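Local coordinates for ABC transporter, periplasmic substrate-binding protein (Thermotoga maritima, PDB 2HPG) that probably captures a solute in the periplasm and delivers it to the membrane permease of a tripartite ATP-independent (TRAP) transporter, at residues Val207-Glu221 with Tyr272-Ala286. Sequence-based numbering, arbitrary orientation.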
loop_
_atom_site.group_PDB
_atom_site.type_symbol
_atom_site.label_atom_id
_atom_site.label_comp_id
_atom_site.label_asym_id
_atom_site.label_seq_id
_atom_site.Cartn_x
_atom_site.Cartn_y
_atom_site.Cartn_z
ATOM N N VAL A 207 -2.320 6.059 13.151
ATOM C CA VAL A 207 -2.578 6.017 14.594
ATOM C C VAL A 207 -2.792 7.429 15.122
ATOM O O VAL A 207 -3.730 7.681 15.877
ATOM C CB VAL A 207 -1.431 5.350 15.373
ATOM C CG1 VAL A 207 -1.638 5.515 16.901
ATOM C CG2 VAL A 207 -1.312 3.860 14.981
ATOM N N TYR A 208 -1.940 8.363 14.720
ATOM C CA TYR A 208 -2.068 9.727 15.235
ATOM C C TYR A 208 -3.345 10.446 14.741
ATOM O O TYR A 208 -4.098 11.070 15.528
ATOM C CB TYR A 208 -0.846 10.575 14.881
ATOM C CG TYR A 208 -0.908 11.952 15.557
ATOM C CD1 TYR A 208 -0.563 12.097 16.882
ATOM C CD2 TYR A 208 -1.324 13.083 14.853
ATOM C CE1 TYR A 208 -0.634 13.347 17.518
ATOM C CE2 TYR A 208 -1.402 14.336 15.468
ATOM C CZ TYR A 208 -1.048 14.452 16.809
ATOM O OH TYR A 208 -1.096 15.686 17.471
ATOM N N ASN A 209 -3.554 10.426 13.436
ATOM C CA ASN A 209 -4.700 11.116 12.836
ATOM C C ASN A 209 -6.033 10.492 13.267
ATOM O O ASN A 209 -7.037 11.170 13.316
ATOM C CB ASN A 209 -4.578 11.135 11.315
ATOM C CG ASN A 209 -3.457 12.047 10.833
ATOM O OD1 ASN A 209 -3.185 13.087 11.435
ATOM N ND2 ASN A 209 -2.822 11.675 9.735
ATOM N N GLY A 210 -6.044 9.203 13.563
ATOM C CA GLY A 210 -7.248 8.572 14.106
ATOM C C GLY A 210 -7.467 8.744 15.607
ATOM O O GLY A 210 -8.472 8.219 16.156
ATOM N N GLY A 211 -6.532 9.432 16.278
ATOM C CA GLY A 211 -6.556 9.609 17.726
ATOM C C GLY A 211 -6.573 8.297 18.463
ATOM O O GLY A 211 -7.082 8.197 19.576
ATOM N N LEU A 212 -6.002 7.270 17.855
ATOM C CA LEU A 212 -6.076 5.929 18.449
ATOM C C LEU A 212 -5.203 5.782 19.706
ATOM O O LEU A 212 -5.384 4.859 20.481
ATOM C CB LEU A 212 -5.719 4.875 17.397
ATOM C CG LEU A 212 -6.818 4.651 16.359
ATOM C CD1 LEU A 212 -6.265 3.819 15.177
ATOM C CD2 LEU A 212 -8.063 3.992 16.993
ATOM N N TYR A 213 -4.290 6.721 19.927
ATOM C CA TYR A 213 -3.504 6.767 21.151
ATOM C C TYR A 213 -4.365 6.947 22.413
ATOM O O TYR A 213 -3.915 6.652 23.516
ATOM C CB TYR A 213 -2.459 7.891 21.073
ATOM C CG TYR A 213 -3.029 9.223 20.658
ATOM C CD1 TYR A 213 -3.694 10.039 21.566
ATOM C CD2 TYR A 213 -2.888 9.670 19.358
ATOM C CE1 TYR A 213 -4.219 11.263 21.175
ATOM C CE2 TYR A 213 -3.423 10.881 18.960
ATOM C CZ TYR A 213 -4.074 11.679 19.874
ATOM O OH TYR A 213 -4.596 12.889 19.458
ATOM N N GLU A 214 -5.600 7.390 22.242
ATOM C CA GLU A 214 -6.545 7.489 23.371
ATOM C C GLU A 214 -6.970 6.110 23.891
ATOM O O GLU A 214 -7.383 5.981 25.049
ATOM C CB GLU A 214 -7.777 8.278 22.964
ATOM C CG GLU A 214 -7.539 9.727 22.575
ATOM C CD GLU A 214 -7.261 10.668 23.751
ATOM O OE1 GLU A 214 -7.247 10.196 24.904
ATOM O OE2 GLU A 214 -7.068 11.891 23.511
ATOM N N VAL A 215 -6.874 5.075 23.053
ATOM C CA VAL A 215 -7.429 3.745 23.419
ATOM C C VAL A 215 -6.454 2.578 23.295
ATOM O O VAL A 215 -6.749 1.478 23.758
ATOM C CB VAL A 215 -8.749 3.458 22.625
ATOM C CG1 VAL A 215 -9.896 4.244 23.228
ATOM C CG2 VAL A 215 -8.589 3.737 21.079
ATOM N N LEU A 216 -5.310 2.819 22.649
ATOM C CA LEU A 216 -4.235 1.859 22.535
ATOM C C LEU A 216 -2.940 2.530 23.028
ATOM O O LEU A 216 -2.649 3.675 22.703
ATOM C CB LEU A 216 -4.096 1.382 21.076
ATOM C CG LEU A 216 -5.274 0.639 20.444
ATOM C CD1 LEU A 216 -5.204 0.701 18.897
ATOM C CD2 LEU A 216 -5.305 -0.843 20.912
ATOM N N LYS A 217 -2.171 1.796 23.820
ATOM C CA LYS A 217 -0.976 2.333 24.469
ATOM C C LYS A 217 0.324 2.033 23.725
ATOM O O LYS A 217 1.230 2.875 23.709
ATOM C CB LYS A 217 -0.872 1.813 25.907
ATOM C CG LYS A 217 0.455 2.161 26.584
ATOM C CD LYS A 217 0.411 1.923 28.069
ATOM C CE LYS A 217 1.826 2.020 28.682
ATOM N NZ LYS A 217 1.799 1.971 30.173
ATOM N N TYR A 218 0.433 0.843 23.127
ATOM C CA TYR A 218 1.708 0.384 22.567
ATOM C C TYR A 218 1.809 0.356 21.044
ATOM O O TYR A 218 0.932 -0.159 20.351
ATOM C CB TYR A 218 2.035 -1.028 23.059
ATOM C CG TYR A 218 2.249 -1.121 24.542
ATOM C CD1 TYR A 218 3.490 -0.848 25.095
ATOM C CD2 TYR A 218 1.209 -1.469 25.394
ATOM C CE1 TYR A 218 3.698 -0.907 26.458
ATOM C CE2 TYR A 218 1.404 -1.543 26.755
ATOM C CZ TYR A 218 2.650 -1.258 27.274
ATOM O OH TYR A 218 2.859 -1.318 28.608
HETATM N N MSE A 219 2.905 0.924 20.545
HETATM C CA MSE A 219 3.320 0.736 19.169
HETATM C C MSE A 219 4.535 -0.174 19.184
HETATM O O MSE A 219 5.585 0.217 19.688
HETATM C CB MSE A 219 3.679 2.077 18.540
HETATM C CG MSE A 219 3.631 2.041 17.037
HETATM SE SE MSE A 219 1.892 2.594 16.390
HETATM C CE MSE A 219 2.356 2.783 14.506
ATOM N N SER A 220 4.389 -1.401 18.677
ATOM C CA SER A 220 5.497 -2.345 18.641
ATOM C C SER A 220 6.004 -2.466 17.211
ATOM O O SER A 220 5.249 -2.852 16.302
ATOM C CB SER A 220 5.068 -3.717 19.153
ATOM O OG SER A 220 4.311 -3.634 20.346
ATOM N N GLU A 221 7.280 -2.125 17.014
ATOM C CA GLU A 221 7.833 -1.882 15.698
ATOM C C GLU A 221 8.306 -3.140 14.978
ATOM O O GLU A 221 9.493 -3.296 14.648
ATOM C CB GLU A 221 8.946 -0.845 15.773
ATOM C CG GLU A 221 8.449 0.564 16.104
ATOM C CD GLU A 221 9.521 1.586 15.918
ATOM O OE1 GLU A 221 10.698 1.194 15.932
ATOM O OE2 GLU A 221 9.214 2.781 15.789
ATOM N N TYR A 272 5.359 11.844 13.149
ATOM C CA TYR A 272 4.176 11.265 13.774
ATOM C C TYR A 272 4.535 10.361 14.935
ATOM O O TYR A 272 3.815 10.329 15.920
ATOM C CB TYR A 272 3.346 10.503 12.740
ATOM C CG TYR A 272 2.477 11.380 11.865
ATOM C CD1 TYR A 272 1.460 12.152 12.418
ATOM C CD2 TYR A 272 2.641 11.403 10.497
ATOM C CE1 TYR A 272 0.647 12.947 11.629
ATOM C CE2 TYR A 272 1.823 12.183 9.680
ATOM C CZ TYR A 272 0.829 12.963 10.261
ATOM O OH TYR A 272 0.021 13.736 9.468
ATOM N N LYS A 273 5.658 9.650 14.833
ATOM C CA LYS A 273 6.189 8.877 15.964
ATOM C C LYS A 273 6.412 9.773 17.166
ATOM O O LYS A 273 5.976 9.454 18.268
ATOM C CB LYS A 273 7.502 8.161 15.585
ATOM C CG LYS A 273 8.086 7.276 16.698
ATOM C CD LYS A 273 9.266 6.447 16.214
ATOM C CE LYS A 273 9.853 5.594 17.335
ATOM N NZ LYS A 273 10.970 4.745 16.862
ATOM N N GLN A 274 7.076 10.906 16.942
ATOM C CA GLN A 274 7.306 11.883 18.012
ATOM C C GLN A 274 6.008 12.414 18.579
ATOM O O GLN A 274 5.897 12.607 19.809
ATOM C CB GLN A 274 8.143 13.086 17.523
ATOM C CG GLN A 274 9.546 12.794 17.050
ATOM C CD GLN A 274 10.384 11.988 18.011
ATOM O OE1 GLN A 274 10.103 10.820 18.261
ATOM N NE2 GLN A 274 11.456 12.593 18.522
ATOM N N LYS A 275 5.035 12.690 17.712
ATOM C CA LYS A 275 3.722 13.159 18.192
ATOM C C LYS A 275 3.018 12.098 19.008
ATOM O O LYS A 275 2.354 12.411 19.978
ATOM C CB LYS A 275 2.829 13.584 17.028
ATOM C CG LYS A 275 3.246 14.892 16.402
ATOM C CD LYS A 275 2.573 15.140 15.109
ATOM C CE LYS A 275 2.564 16.637 14.788
ATOM N NZ LYS A 275 2.399 16.900 13.326
ATOM N N CYS A 276 3.155 10.834 18.627
ATOM C CA CYS A 276 2.515 9.738 19.365
ATOM C C CYS A 276 3.141 9.554 20.749
ATOM O O CYS A 276 2.447 9.324 21.743
ATOM C CB CYS A 276 2.608 8.417 18.585
ATOM S SG CYS A 276 1.438 8.250 17.171
ATOM N N ILE A 277 4.466 9.618 20.796
ATOM C CA ILE A 277 5.209 9.629 22.057
ATOM C C ILE A 277 4.716 10.775 22.926
ATOM O O ILE A 277 4.392 10.581 24.088
ATOM C CB ILE A 277 6.734 9.734 21.817
ATOM C CG1 ILE A 277 7.261 8.431 21.215
ATOM C CG2 ILE A 277 7.491 9.982 23.128
ATOM C CD1 ILE A 277 8.751 8.461 20.873
ATOM N N GLU A 278 4.591 11.953 22.339
ATOM C CA GLU A 278 4.066 13.110 23.065
ATOM C C GLU A 278 2.601 12.985 23.523
ATOM O O GLU A 278 2.156 13.748 24.379
ATOM C CB GLU A 278 4.272 14.357 22.219
ATOM C CG GLU A 278 5.757 14.650 22.044
ATOM C CD GLU A 278 6.110 15.416 20.788
ATOM O OE1 GLU A 278 5.224 15.792 19.988
ATOM O OE2 GLU A 278 7.323 15.632 20.589
ATOM N N LYS A 279 1.858 12.038 22.954
ATOM C CA LYS A 279 0.489 11.750 23.386
ATOM C C LYS A 279 0.445 10.584 24.346
ATOM O O LYS A 279 -0.622 10.159 24.755
ATOM C CB LYS A 279 -0.424 11.488 22.177
ATOM C CG LYS A 279 -0.645 12.702 21.322
ATOM C CD LYS A 279 -1.525 13.726 22.052
ATOM C CE LYS A 279 -1.722 14.974 21.223
ATOM N NZ LYS A 279 -2.749 15.887 21.817
ATOM N N GLY A 280 1.614 10.054 24.688
ATOM C CA GLY A 280 1.751 9.144 25.799
ATOM C C GLY A 280 1.863 7.683 25.423
ATOM O O GLY A 280 1.763 6.831 26.288
HETATM N N MSE A 281 2.087 7.388 24.144
HETATM C CA MSE A 281 2.228 6.003 23.711
HETATM C C MSE A 281 3.596 5.464 24.075
HETATM O O MSE A 281 4.576 6.207 24.112
HETATM C CB MSE A 281 2.023 5.874 22.209
HETATM C CG MSE A 281 0.618 6.193 21.764
HETATM SE SE MSE A 281 0.373 5.508 19.966
HETATM C CE MSE A 281 0.038 3.610 20.343
ATOM N N ALA A 282 3.652 4.160 24.337
ATOM C CA ALA A 282 4.900 3.459 24.570
ATOM C C ALA A 282 5.321 2.748 23.307
ATOM O O ALA A 282 4.575 1.929 22.789
ATOM C CB ALA A 282 4.731 2.445 25.676
ATOM N N VAL A 283 6.510 3.069 22.808
ATOM C CA VAL A 283 7.054 2.422 21.613
ATOM C C VAL A 283 7.944 1.284 22.033
ATOM O O VAL A 283 8.829 1.480 22.851
ATOM C CB VAL A 283 7.874 3.411 20.781
ATOM C CG1 VAL A 283 8.535 2.711 19.605
ATOM C CG2 VAL A 283 6.980 4.507 20.299
ATOM N N ILE A 284 7.700 0.085 21.494
ATOM C CA ILE A 284 8.617 -1.035 21.615
ATOM C C ILE A 284 9.488 -1.016 20.365
ATOM O O ILE A 284 9.011 -1.342 19.287
ATOM C CB ILE A 284 7.877 -2.372 21.703
ATOM C CG1 ILE A 284 6.814 -2.321 22.809
ATOM C CG2 ILE A 284 8.860 -3.488 21.961
ATOM C CD1 ILE A 284 7.366 -2.010 24.183
ATOM N N PRO A 285 10.756 -0.575 20.488
ATOM C CA PRO A 285 11.573 -0.342 19.303
ATOM C C PRO A 285 11.913 -1.639 18.595
ATOM O O PRO A 285 11.821 -2.709 19.195
ATOM C CB PRO A 285 12.862 0.304 19.848
ATOM C CG PRO A 285 12.694 0.439 21.296
ATOM C CD PRO A 285 11.484 -0.288 21.737
ATOM N N ALA A 286 12.299 -1.531 17.330
ATOM C CA ALA A 286 12.574 -2.708 16.503
ATOM C C ALA A 286 13.655 -3.576 17.145
ATOM O O ALA A 286 13.515 -4.801 17.250
ATOM C CB ALA A 286 12.980 -2.279 15.071
HETATM O O HOH W 1 13.248 1.567 16.007
#
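The ring of Tyr-208 lies with one face against Lys-275, whose CB sits 3.9 Å from the ring centroid in a CH-pi contact, while CG of Lys-279 meets the ring edge. A chi1 of -173°, turning the ring away from the Tyr-208 backbone N, sends it across the Lys-275 side chain at about a right angle; Tyr-208 CB packs 3.7 Å from Tyr-272 CD1. A leucine replacing Tyr-208 would probably deprive Lys-275 of the aromatic face it covers and Lys-279 CG of the edge it abuts. Lys-279 CB also lies over a face of the Tyr-213 ring. Beyond the Schellman turn at Gly-280, buried selenomethionine Met-281 bends at chi3 (80°), its SE 3.7 Å from Val-207 CG1 and its CE 3.6 Å from both Leu-216 O and Lys-217 O. Strands 218-221 and 282-284 then run parallel: Ala-282 N bonds to Lys-217 O, Met-219 N to Ala-282 O, and Ile-284 N to Met-219 O (2.8 Å). Extended Lys-273 forms a salt bridge from NZ to Glu-221 OE2 (2.8 Å), syn but 28° out of the carboxylate plane; Tyr-204 hydrogen-bonds the same oxygen. Strand 282-284 thus joins the mixed sheet, with helix 243-278 and Tyr-204 on the Met-219 and Val-283 face, within the alpha/beta fold of DctP-type solute-binding proteins.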